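Local coordinates for toxin secretion ATP-binding protein (Vibrio parahaemolyticus RIMD 2210633, PDB 3B79) that is probably an ABC transporter for toxin export, the piece described being its N-terminal domain of the peptidase C39 family, at residues 79-87 against 93-101. Numbering follows the deposited sequence. Where two conformers were deposited one is given.
Sequences GDSCVLNSI and EAEVTTLES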
# COMPACT_ATOMS: atom_id res chain seq x y z
N GLY A 79 7.07 8.96 -5.86
CA GLY A 79 7.08 8.74 -4.41
C GLY A 79 5.70 8.50 -3.83
O GLY A 79 5.51 8.63 -2.63
N ASP A 80 4.72 8.16 -4.67
CA ASP A 80 3.36 7.93 -4.20
C ASP A 80 3.14 6.42 -4.03
O ASP A 80 3.96 5.59 -4.47
CB ASP A 80 2.36 8.55 -5.17
CG ASP A 80 0.95 8.61 -4.62
OD1 ASP A 80 0.69 8.64 -3.37
OD2 ASP A 80 0.04 8.70 -5.50
N SER A 81 2.01 6.07 -3.42
CA SER A 81 1.66 4.66 -3.19
C SER A 81 0.17 4.57 -3.01
O SER A 81 -0.49 5.57 -2.65
CB SER A 81 2.35 4.09 -1.95
OG SER A 81 1.77 4.65 -0.77
N CYS A 82 -0.35 3.38 -3.19
CA CYS A 82 -1.74 3.13 -2.84
C CYS A 82 -1.91 1.67 -2.44
O CYS A 82 -1.01 0.84 -2.64
CB CYS A 82 -2.73 3.49 -3.96
SG CYS A 82 -2.60 2.44 -5.44
N VAL A 83 -3.05 1.37 -1.84
CA VAL A 83 -3.43 -0.02 -1.65
C VAL A 83 -4.15 -0.48 -2.92
O VAL A 83 -5.01 0.25 -3.44
CB VAL A 83 -4.39 -0.20 -0.45
CG1 VAL A 83 -4.73 -1.66 -0.21
CG2 VAL A 83 -3.73 0.40 0.80
N LEU A 84 -3.84 -1.68 -3.39
CA LEU A 84 -4.64 -2.34 -4.41
C LEU A 84 -5.55 -3.33 -3.69
O LEU A 84 -5.08 -4.30 -3.07
CB LEU A 84 -3.74 -3.12 -5.41
CG LEU A 84 -4.53 -3.83 -6.50
CD1 LEU A 84 -5.39 -2.86 -7.35
CD2 LEU A 84 -3.55 -4.62 -7.44
N ASN A 85 -6.86 -3.08 -3.79
CA ASN A 85 -7.84 -3.93 -3.12
C ASN A 85 -8.39 -5.02 -4.05
O ASN A 85 -8.61 -6.16 -3.61
CB ASN A 85 -9.01 -3.06 -2.64
CG ASN A 85 -8.56 -1.96 -1.65
OD1 ASN A 85 -8.53 -2.17 -0.43
ND2 ASN A 85 -8.28 -0.82 -2.15
N SER A 86 -8.58 -4.70 -5.34
CA SER A 86 -9.06 -5.66 -6.34
C SER A 86 -8.90 -5.08 -7.73
O SER A 86 -8.75 -3.87 -7.88
CB SER A 86 -10.53 -6.05 -6.10
OG SER A 86 -11.41 -4.97 -6.32
N ILE A 87 -8.95 -5.95 -8.75
CA ILE A 87 -9.00 -5.52 -10.16
C ILE A 87 -10.06 -6.31 -10.88
O ILE A 87 -10.13 -7.53 -10.72
CB ILE A 87 -7.66 -5.64 -10.97
CG1 ILE A 87 -6.59 -4.71 -10.42
CG2 ILE A 87 -7.88 -5.39 -12.49
CD1 ILE A 87 -5.21 -4.85 -11.11
N GLU A 93 -11.57 -1.89 -14.24
CA GLU A 93 -11.62 -1.00 -13.09
C GLU A 93 -10.75 -1.62 -12.01
O GLU A 93 -10.71 -2.85 -11.87
CB GLU A 93 -13.06 -0.90 -12.59
CG GLU A 93 -13.97 -0.06 -13.52
CD GLU A 93 -13.66 1.44 -13.44
OE1 GLU A 93 -13.64 2.03 -12.32
OE2 GLU A 93 -13.52 2.05 -14.51
N ALA A 94 -10.06 -0.79 -11.26
CA ALA A 94 -9.33 -1.25 -10.08
C ALA A 94 -9.94 -0.60 -8.87
O ALA A 94 -10.36 0.57 -8.93
CB ALA A 94 -7.82 -0.86 -10.18
N GLU A 95 -9.99 -1.33 -7.77
CA GLU A 95 -10.36 -0.75 -6.51
C GLU A 95 -9.08 -0.51 -5.72
O GLU A 95 -8.27 -1.44 -5.56
CB GLU A 95 -11.30 -1.66 -5.73
CG GLU A 95 -12.16 -0.96 -4.70
CD GLU A 95 -13.38 -0.27 -5.29
OE1 GLU A 95 -14.00 0.52 -4.56
OE2 GLU A 95 -13.67 -0.45 -6.48
N VAL A 96 -8.89 0.74 -5.34
CA VAL A 96 -7.67 1.18 -4.66
C VAL A 96 -8.00 2.02 -3.44
O VAL A 96 -9.09 2.61 -3.37
CB VAL A 96 -6.73 2.01 -5.60
CG1 VAL A 96 -6.21 1.12 -6.72
CG2 VAL A 96 -7.48 3.22 -6.15
N THR A 97 -7.08 2.12 -2.49
CA THR A 97 -7.26 3.02 -1.37
C THR A 97 -6.10 3.98 -1.44
O THR A 97 -4.94 3.57 -1.40
CB THR A 97 -7.31 2.26 -0.04
OG1 THR A 97 -8.27 1.21 -0.13
CG2 THR A 97 -7.73 3.14 1.12
N THR A 98 -6.41 5.27 -1.57
CA THR A 98 -5.38 6.27 -1.84
C THR A 98 -5.25 7.24 -0.69
O THR A 98 -6.08 7.28 0.22
CB THR A 98 -5.71 7.06 -3.12
OG1 THR A 98 -6.87 7.88 -2.87
CG2 THR A 98 -5.98 6.12 -4.30
N LEU A 99 -4.21 8.09 -0.72
CA LEU A 99 -4.09 9.07 0.32
C LEU A 99 -5.33 9.99 0.38
O LEU A 99 -5.79 10.34 1.48
CB LEU A 99 -2.84 9.91 0.05
CG LEU A 99 -2.37 10.79 1.20
CD1 LEU A 99 -2.07 10.00 2.46
CD2 LEU A 99 -1.09 11.55 0.76
N GLU A 100 -5.89 10.31 -0.79
CA GLU A 100 -7.08 11.18 -0.81
C GLU A 100 -8.33 10.47 -0.35
O GLU A 100 -9.16 11.08 0.32
CB GLU A 100 -7.31 11.72 -2.22
CG GLU A 100 -6.12 12.47 -2.78
CD GLU A 100 -5.22 11.59 -3.69
OE1 GLU A 100 -5.23 10.35 -3.58
OE2 GLU A 100 -4.50 12.17 -4.53
N SER A 101 -8.47 9.17 -0.66
CA SER A 101 -9.67 8.42 -0.24
C SER A 101 -9.58 8.03 1.23
O SER A 101 -10.59 7.63 1.83
CB SER A 101 -9.96 7.22 -1.15
OG SER A 101 -9.14 6.09 -0.87
O HOH W 1 -2.21 7.72 -2.70
O HOH W 2 -12.18 -4.06 -8.96
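V83 and T97 face each other across an antiparallel ladder as a hydrogen-bonded pair, V83 N giving to T97 O at 2.9 Å (165°) and V83 O accepting from T97 N. E95 O takes two backbone donors from the same face of its plane, N85 N at 2.8 Å and S86 N at 3.3 Å, while E95 N returns a bond to S86 O. That doubled grip marks a classic beta bulge, with N85 as the extra residue. An amide suits this place: with CG anti to the carbonyl carbon (chi1 -59°), N85 reaches back over the partner strand, and ND2 donates to T97 OG1 at 2.9 Å, the hydroxyl oxygen lying slightly out of the amide plane.

Apolar side chains of L84, V96, A94 and I87 share one face of the hairpin, where C82 SG meets V96 CG1 at 4.1 Å. L84 CD1 touches V96 CG1 and A94 CB; the small A94, opposite I87, takes I87 CG1 against its CB at 4.0 Å. L113 of helix 110-116 packs on C82, L84, A94 and V96. Where the chains diverge, water 1 links S81 O to L99 N (2.8 Å each).

Strands 80-88 and 93-97 form a bulged beta hairpin, flanked by strands 72-76 and 106-109 within the antiparallel sheet of this C39-like domain.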